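Local structure of phiAB6 tailspike (Unidentified phage, 5JS4) at residues R569-D574 / Y580-T585; V562-K567 / T585-S590; A536-L539 / G544-T547. The protein fragments the exopolysaccharide of Acinetobacter baumannii, acting as a trimeric, beta-helical tailspike of the bacteriophage. One frame throughout, in Å; residues are numbered along the deposited sequence.

Overall arrangement
Running from the N terminus, the chain passes through the N-terminal strands and the coils of the parallel beta-helix before it reaches interaction 3, where strands 537-541 and 544-547 close a tight hairpin. Further on, interaction 2 brings 562-567 back against 585-590, closing a longer loop at the open end of the hairpin of strands 566-573 and 579-586. Interaction 1 is nested inside that loop, pairs the same two strands nearer the turn, and shares T585 with interaction 2; their centres are about 17 Å apart. Interaction 3 touches neither, its centre lying about 25 Å from that of interaction 1 and 23 Å from that of interaction 2. All three also meet neighbouring subunits.

Interaction 1 (R569-D574 / Y580-T585); sequences RVIGAD and YLASDT
The carbonyl oxygen of R569 receives the amide of A582, R569 O to A582 N being 2.8 Å, although the donor stands well above the carbonyl plane; the CA-H of L581 reaches the same oxygen at 3.4 Å. R569 N answers to A582 O, completing a hydrogen-bonded antiparallel pair. Beyond it the ladder slips: I571 N points almost straight down the carbonyl of Y580, with I571 N 3.1 Å from Y580 O, whereas Y580 N binds G572 O one residue along. Two residues thus face one, as in a beta bulge, and the side chain of I571 is brought against those of Y580 and A582. With chi1 at 63°, I571 CG1 is set alongside the tyrosine, 3.7 Å from Y580 CD2. I571 CD1 lies in the ring plane at the edge of Y580 and closes to 3.6 Å from A582 CB. V570 CB meets L581 CD1 at 3.9 Å. The Y580 ring packs edge-to-face with H598, and both belong to a pocket holding malonate. Strand 579-586 pairs on its other side with strand 591-597, while at the outer strand 566-573 R569 extends the sheet by parallel pairing into the second subunit and salt-bridges D584 of that subunit.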
loop_
_atom_site.group_PDB
_atom_site.type_symbol
_atom_site.label_atom_id
_atom_site.label_comp_id
_atom_site.label_asym_id
_atom_site.label_seq_id
_atom_site.Cartn_x
_atom_site.Cartn_y
_atom_site.Cartn_z
ATOM N N ARG A 569 20.853 -25.478 0.712
ATOM C CA ARG A 569 20.555 -25.323 2.127
ATOM C C ARG A 569 21.846 -25.169 2.907
ATOM O O ARG A 569 22.794 -25.920 2.688
ATOM C CB ARG A 569 19.775 -26.535 2.626
ATOM C CG ARG A 569 19.430 -26.503 4.103
ATOM C CD ARG A 569 18.303 -27.476 4.408
ATOM N NE ARG A 569 18.307 -27.891 5.807
ATOM C CZ ARG A 569 17.439 -28.745 6.338
ATOM N NH1 ARG A 569 16.464 -29.264 5.600
ATOM N NH2 ARG A 569 17.537 -29.066 7.620
ATOM N N VAL A 570 21.878 -24.198 3.815
ATOM C CA VAL A 570 23.056 -24.003 4.665
ATOM C C VAL A 570 23.219 -25.206 5.592
ATOM O O VAL A 570 22.264 -25.627 6.251
ATOM C CB VAL A 570 22.999 -22.680 5.466
ATOM C CG1 VAL A 570 21.843 -22.661 6.458
ATOM C CG2 VAL A 570 24.323 -22.427 6.179
ATOM N N ILE A 571 24.421 -25.781 5.608
ATOM C CA ILE A 571 24.704 -26.941 6.459
ATOM C C ILE A 571 25.951 -26.779 7.330
ATOM O O ILE A 571 26.247 -27.643 8.148
ATOM C CB ILE A 571 24.823 -28.244 5.633
ATOM C CG1 ILE A 571 25.995 -28.181 4.644
ATOM C CG2 ILE A 571 23.513 -28.531 4.906
ATOM C CD1 ILE A 571 26.378 -29.533 4.085
ATOM N N GLY A 572 26.679 -25.683 7.146
ATOM C CA GLY A 572 27.917 -25.464 7.882
ATOM C C GLY A 572 28.703 -24.301 7.320
ATOM O O GLY A 572 28.132 -23.386 6.724
ATOM N N ALA A 573 30.019 -24.348 7.516
ATOM C CA ALA A 573 30.928 -23.305 7.052
ATOM C C ALA A 573 32.029 -23.908 6.202
ATOM O O ALA A 573 32.423 -25.052 6.415
ATOM C CB ALA A 573 31.550 -22.587 8.238
ATOM N N ASP A 574 32.543 -23.129 5.252
ATOM C CA ASP A 574 33.753 -23.523 4.533
ATOM C C ASP A 574 34.976 -23.184 5.396
ATOM O O ASP A 574 34.827 -22.728 6.529
ATOM C CB ASP A 574 33.810 -22.894 3.132
ATOM C CG ASP A 574 33.936 -21.376 3.150
ATOM O OD1 ASP A 574 34.412 -20.800 4.150
ATOM O OD2 ASP A 574 33.559 -20.760 2.134
ATOM N N TYR A 580 28.308 -22.363 4.055
ATOM C CA TYR A 580 28.321 -23.328 2.967
ATOM C C TYR A 580 26.901 -23.810 2.710
ATOM O O TYR A 580 26.283 -24.432 3.577
ATOM C CB TYR A 580 29.228 -24.526 3.264
ATOM C CG TYR A 580 29.167 -25.538 2.141
ATOM C CD1 TYR A 580 29.718 -25.249 0.897
ATOM C CD2 TYR A 580 28.518 -26.758 2.304
ATOM C CE1 TYR A 580 29.639 -26.150 -0.149
ATOM C CE2 TYR A 580 28.438 -27.669 1.263
ATOM C CZ TYR A 580 28.998 -27.362 0.042
ATOM O OH TYR A 580 28.916 -28.261 -0.992
ATOM N N LEU A 581 26.398 -23.514 1.516
ATOM C CA LEU A 581 25.085 -23.981 1.076
ATOM C C LEU A 581 25.279 -25.217 0.204
ATOM O O LEU A 581 25.936 -25.153 -0.831
ATOM C CB LEU A 581 24.334 -22.883 0.315
ATOM C CG LEU A 581 23.540 -21.891 1.181
ATOM C CD1 LEU A 581 24.430 -21.116 2.141
ATOM C CD2 LEU A 581 22.747 -20.934 0.304
ATOM N N ALA A 582 24.721 -26.341 0.648
ATOM C CA ALA A 582 24.821 -27.610 -0.065
ATOM C C ALA A 582 23.643 -27.763 -1.013
ATOM O O ALA A 582 22.551 -27.278 -0.728
ATOM C CB ALA A 582 24.846 -28.762 0.921
ATOM N N SER A 583 23.868 -28.468 -2.118
ATOM C CA SER A 583 22.860 -28.647 -3.162
ATOM C C SER A 583 22.295 -30.058 -3.148
ATOM O O SER A 583 23.041 -31.026 -3.004
ATOM C CB SER A 583 23.469 -28.365 -4.536
ATOM O OG SER A 583 23.798 -26.997 -4.668
ATOM N N ASP A 584 20.980 -30.174 -3.316
ATOM C CA ASP A 584 20.355 -31.483 -3.433
ATOM C C ASP A 584 20.178 -31.883 -4.902
ATOM O O ASP A 584 20.537 -31.134 -5.824
ATOM C CB ASP A 584 19.053 -31.559 -2.603
ATOM C CG ASP A 584 17.819 -31.031 -3.325
ATOM O OD1 ASP A 584 17.927 -30.336 -4.356
ATOM O OD2 ASP A 584 16.702 -31.334 -2.835
ATOM N N THR A 585 19.660 -33.092 -5.090
ATOM C CA THR A 585 19.343 -33.639 -6.402
ATOM C C THR A 585 17.993 -34.339 -6.296
ATOM O O THR A 585 17.767 -35.133 -5.385
ATOM C CB THR A 585 20.399 -34.666 -6.852
ATOM O OG1 THR A 585 21.696 -34.057 -6.860
ATOM C CG2 THR A 585 20.089 -35.203 -8.249
#

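Interaction 2 (V562-K567 / T585-S590); sequences VTPLVK and TYTKLS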
loop_
_atom_site.group_PDB
_atom_site.type_symbol
_atom_site.label_atom_id
_atom_site.label_comp_id
_atom_site.label_asym_id
_atom_site.label_seq_id
_atom_site.Cartn_x
_atom_site.Cartn_y
_atom_site.Cartn_z
ATOM N N VAL A 562 11.144 -27.745 -18.095
ATOM C CA VAL A 562 10.960 -29.109 -17.586
ATOM C C VAL A 562 12.241 -29.708 -16.998
ATOM O O VAL A 562 12.379 -30.928 -16.897
ATOM C CB VAL A 562 10.378 -30.050 -18.667
ATOM C CG1 VAL A 562 8.947 -29.655 -18.991
ATOM C CG2 VAL A 562 11.244 -30.059 -19.924
ATOM N N THR A 563 13.170 -28.849 -16.596
ATOM C CA THR A 563 14.350 -29.293 -15.871
ATOM C C THR A 563 13.961 -29.596 -14.427
ATOM O O THR A 563 12.925 -29.133 -13.952
ATOM C CB THR A 563 15.436 -28.206 -15.843
ATOM O OG1 THR A 563 14.902 -27.020 -15.249
ATOM C CG2 THR A 563 15.922 -27.888 -17.250
ATOM N N PRO A 564 14.793 -30.374 -13.720
ATOM C CA PRO A 564 14.585 -30.473 -12.277
ATOM C C PRO A 564 14.965 -29.174 -11.576
ATOM O O PRO A 564 15.535 -28.271 -12.197
ATOM C CB PRO A 564 15.531 -31.603 -11.864
ATOM C CG PRO A 564 16.605 -31.589 -12.890
ATOM C CD PRO A 564 15.936 -31.187 -14.173
ATOM N N LEU A 565 14.620 -29.078 -10.299
ATOM C CA LEU A 565 15.086 -27.993 -9.446
ATOM C C LEU A 565 16.270 -28.472 -8.634
ATOM O O LEU A 565 16.450 -29.667 -8.431
ATOM C CB LEU A 565 13.999 -27.559 -8.459
ATOM C CG LEU A 565 12.645 -27.119 -8.982
ATOM C CD1 LEU A 565 11.777 -26.660 -7.823
ATOM C CD2 LEU A 565 12.796 -26.010 -10.009
ATOM N N VAL A 566 17.059 -27.523 -8.151
ATOM C CA VAL A 566 18.066 -27.801 -7.144
ATOM C C VAL A 566 17.754 -26.925 -5.944
ATOM O O VAL A 566 17.569 -25.716 -6.086
ATOM C CB VAL A 566 19.485 -27.508 -7.657
ATOM C CG1 VAL A 566 20.501 -27.607 -6.528
ATOM C CG2 VAL A 566 19.838 -28.469 -8.778
ATOM N N LYS A 567 17.674 -27.538 -4.770
ATOM C CA LYS A 567 17.523 -26.790 -3.540
ATOM C C LYS A 567 18.878 -26.695 -2.864
ATOM O O LYS A 567 19.625 -27.675 -2.808
ATOM C CB LYS A 567 16.486 -27.444 -2.639
ATOM C CG LYS A 567 15.087 -27.373 -3.226
ATOM C CD LYS A 567 14.014 -27.751 -2.221
ATOM C CE LYS A 567 13.806 -26.668 -1.176
ATOM N NZ LYS A 567 12.687 -27.015 -0.257
ATOM N N THR A 585 19.660 -33.092 -5.090
ATOM C CA THR A 585 19.343 -33.639 -6.402
ATOM C C THR A 585 17.993 -34.339 -6.296
ATOM O O THR A 585 17.767 -35.133 -5.385
ATOM C CB THR A 585 20.399 -34.666 -6.852
ATOM O OG1 THR A 585 21.696 -34.057 -6.860
ATOM C CG2 THR A 585 20.089 -35.203 -8.249
ATOM N N TYR A 586 17.094 -34.033 -7.222
ATOM C CA TYR A 586 15.819 -34.729 -7.302
ATOM C C TYR A 586 15.412 -34.742 -8.770
ATOM O O TYR A 586 14.766 -33.821 -9.269
ATOM C CB TYR A 586 14.771 -34.041 -6.424
ATOM C CG TYR A 586 13.462 -34.796 -6.191
ATOM C CD1 TYR A 586 13.129 -35.972 -6.881
ATOM C CD2 TYR A 586 12.537 -34.297 -5.285
ATOM C CE1 TYR A 586 11.922 -36.620 -6.650
ATOM C CE2 TYR A 586 11.330 -34.934 -5.058
ATOM C CZ TYR A 586 11.025 -36.091 -5.738
ATOM O OH TYR A 586 9.818 -36.711 -5.492
ATOM N N THR A 587 15.845 -35.792 -9.453
ATOM C CA THR A 587 15.495 -36.022 -10.844
ATOM C C THR A 587 14.585 -37.236 -10.905
ATOM O O THR A 587 14.244 -37.830 -9.883
ATOM C CB THR A 587 16.744 -36.292 -11.698
ATOM O OG1 THR A 587 17.272 -37.584 -11.377
ATOM C CG2 THR A 587 17.809 -35.221 -11.479
ATOM N N LYS A 588 14.197 -37.629 -12.110
ATOM C CA LYS A 588 13.435 -38.856 -12.267
ATOM C C LYS A 588 14.196 -40.101 -11.812
ATOM O O LYS A 588 13.579 -41.110 -11.477
ATOM C CB LYS A 588 13.011 -39.035 -13.717
ATOM C CG LYS A 588 11.786 -38.234 -14.091
ATOM C CD LYS A 588 11.400 -38.542 -15.520
ATOM C CE LYS A 588 10.011 -38.047 -15.841
ATOM N NZ LYS A 588 9.787 -38.234 -17.298
ATOM N N LEU A 589 15.528 -40.029 -11.812
ATOM C CA LEU A 589 16.369 -41.195 -11.561
ATOM C C LEU A 589 17.237 -41.126 -10.303
ATOM O O LEU A 589 17.865 -42.120 -9.958
ATOM C CB LEU A 589 17.265 -41.455 -12.777
ATOM C CG LEU A 589 16.514 -41.879 -14.039
ATOM C CD1 LEU A 589 17.467 -41.884 -15.220
ATOM C CD2 LEU A 589 15.871 -43.245 -13.859
ATOM N N SER A 590 17.269 -39.983 -9.624
ATOM C CA SER A 590 18.193 -39.794 -8.500
ATOM C C SER A 590 17.644 -38.857 -7.435
ATOM O O SER A 590 17.158 -37.774 -7.746
ATOM C CB SER A 590 19.521 -39.233 -9.019
ATOM O OG SER A 590 20.458 -39.044 -7.970
HETATM O O HOH W 1 13.606 -31.333 -8.844
HETATM O O HOH W 2 17.769 -32.023 -9.097
#
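The peptide between Y586 and T587 has the puckered ring of P564 on one side: P564 CB comes to 3.5 Å from Y586 O, from well out of the peptide plane, and P564 CG lies 4.1 Å from T587 CG2, the two side chains running side by side. The aromatic ring of Y586 is directed away from P564, into the third subunit, where its OH bonds to G594 O and the ring packs on I571. This is the open end of the beta hairpin formed by strands 566-573 and 579-586. No direct hydrogen bond joins the two segments here; water takes over where the strands part. One water accepts from L565 N at 2.9 Å and sits 2.8 Å from Y586 O, to which it probably donates. A second donates to L565 O and accepts from Y586 N, both at 2.8 Å, so the backbone of L565 is linked to that of Y586 through water at both its N and its O. Deeper in the hairpin, K567 N is held by the side chain of D584. Past Y586 the chain turns sharply, T587 N donating to S590 O, before strand 591-597 begins. With chi1 at 71°, T587 OG1 faces into this bend and closes an ST turn, accepting from L589 N at 3.0 Å with an N-H...O angle of 150°.

Interaction 3 (A536-L539 / G544-T547); sequences AKML and GFKT
M538 crosses from its own strand to the next: CB leaves on the face that also carries T547, CG stands beside the backbone N (chi1 -79°), and two further bends, with chi2 and chi3 both near -60°, fold the thioether back over the neighbouring strand. SD then rests 3.9 Å from T547 CB, and the terminal CE passes 3.9 Å from K546 O and 4.1 Å from F545 CB. The motif is a beta hairpin, strands 537-541 and 544-547, that follows the parallel beta-helix in the chain. M538 and T547 form a non-hydrogen-bonded antiparallel pair, and L539 with K546 is the hydrogen-bonded pair beside it. There, L539 N gives its proton to K546 O and K546 N gives its own to L539 O, both at 2.9 Å and both in the acceptor's carbonyl plane. On the other face L539 and K546 run side by side, L539 CD2 touching K546 CD at 4.1 Å. F545 packs edge-to-face with F545 of each of the other two subunits, and strand 544-547 pairs in parallel with a strand of the third subunit, so F545 lies where the three subunits meet and the sheet runs on across the interface. Beside the M538-T547 pair, a water accepts from K537 N at 2.9 Å and donates to T547 OG1 at 2.8 Å, a hydroxyl also hydrogen-bonded to T551 O.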
loop_
_atom_site.group_PDB
_atom_site.type_symbol
_atom_site.label_atom_id
_atom_site.label_comp_id
_atom_site.label_asym_id
_atom_site.label_seq_id
_atom_site.Cartn_x
_atom_site.Cartn_y
_atom_site.Cartn_z
ATOM N N ALA A 536 -6.803 -24.217 -2.056
ATOM C CA ALA A 536 -5.392 -23.837 -1.954
ATOM C C ALA A 536 -5.212 -22.474 -1.284
ATOM O O ALA A 536 -5.888 -21.506 -1.622
ATOM C CB ALA A 536 -4.739 -23.834 -3.325
ATOM N N LYS A 537 -4.309 -22.414 -0.313
ATOM C CA LYS A 537 -3.928 -21.151 0.304
ATOM C C LYS A 537 -2.541 -21.315 0.894
ATOM O O LYS A 537 -2.276 -22.295 1.589
ATOM C CB LYS A 537 -4.921 -20.742 1.401
ATOM C CG LYS A 537 -4.608 -19.401 2.066
ATOM C CD LYS A 537 -5.735 -18.927 2.975
ATOM C CE LYS A 537 -5.453 -17.547 3.551
ATOM N NZ LYS A 537 -6.534 -17.065 4.456
ATOM N N MET A 538 -1.655 -20.369 0.599
ATOM C CA MET A 538 -0.330 -20.348 1.206
ATOM C C MET A 538 -0.237 -19.166 2.149
ATOM O O MET A 538 -0.758 -18.090 1.858
ATOM C CB MET A 538 0.771 -20.245 0.147
ATOM C CG MET A 538 1.103 -21.549 -0.559
ATOM S SD MET A 538 1.600 -22.924 0.501
ATOM C CE MET A 538 3.017 -22.246 1.347
ATOM N N LEU A 539 0.442 -19.391 3.269
ATOM C CA LEU A 539 0.614 -18.407 4.325
ATOM C C LEU A 539 2.069 -18.429 4.792
ATOM O O LEU A 539 2.602 -19.499 5.086
ATOM C CB LEU A 539 -0.325 -18.745 5.485
ATOM C CG LEU A 539 -0.136 -18.048 6.834
ATOM C CD1 LEU A 539 -0.303 -16.545 6.709
ATOM C CD2 LEU A 539 -1.123 -18.613 7.842
ATOM N N GLY A 544 7.616 -19.862 9.482
ATOM C CA GLY A 544 7.703 -20.626 8.244
ATOM C C GLY A 544 6.424 -20.516 7.445
ATOM O O GLY A 544 5.901 -19.416 7.255
ATOM N N PHE A 545 5.909 -21.662 7.005
ATOM C CA PHE A 545 4.818 -21.700 6.041
ATOM C C PHE A 545 3.661 -22.576 6.477
ATOM O O PHE A 545 3.848 -23.575 7.171
ATOM C CB PHE A 545 5.344 -22.191 4.697
ATOM C CG PHE A 545 6.487 -21.377 4.182
ATOM C CD1 PHE A 545 6.257 -20.132 3.625
ATOM C CD2 PHE A 545 7.791 -21.834 4.295
ATOM C CE1 PHE A 545 7.308 -19.363 3.158
ATOM C CE2 PHE A 545 8.847 -21.071 3.829
ATOM C CZ PHE A 545 8.601 -19.835 3.262
ATOM N N LYS A 546 2.464 -22.188 6.048
ATOM C CA LYS A 546 1.265 -22.980 6.271
ATOM C C LYS A 546 0.472 -23.081 4.973
ATOM O O LYS A 546 0.399 -22.122 4.203
ATOM C CB LYS A 546 0.411 -22.371 7.381
ATOM C CG LYS A 546 1.138 -22.286 8.710
ATOM C CD LYS A 546 0.202 -21.894 9.837
ATOM C CE LYS A 546 0.921 -21.899 11.174
ATOM N NZ LYS A 546 -0.023 -21.574 12.273
ATOM N N THR A 547 -0.117 -24.250 4.746
ATOM C CA THR A 547 -0.892 -24.513 3.536
ATOM C C THR A 547 -2.319 -24.893 3.906
ATOM O O THR A 547 -2.548 -25.514 4.939
ATOM C CB THR A 547 -0.257 -25.627 2.668
ATOM O OG1 THR A 547 -1.124 -25.929 1.567
ATOM C CG2 THR A 547 0.007 -26.905 3.477
HETATM O O HOH W 3 -2.368 -24.529 -0.556
#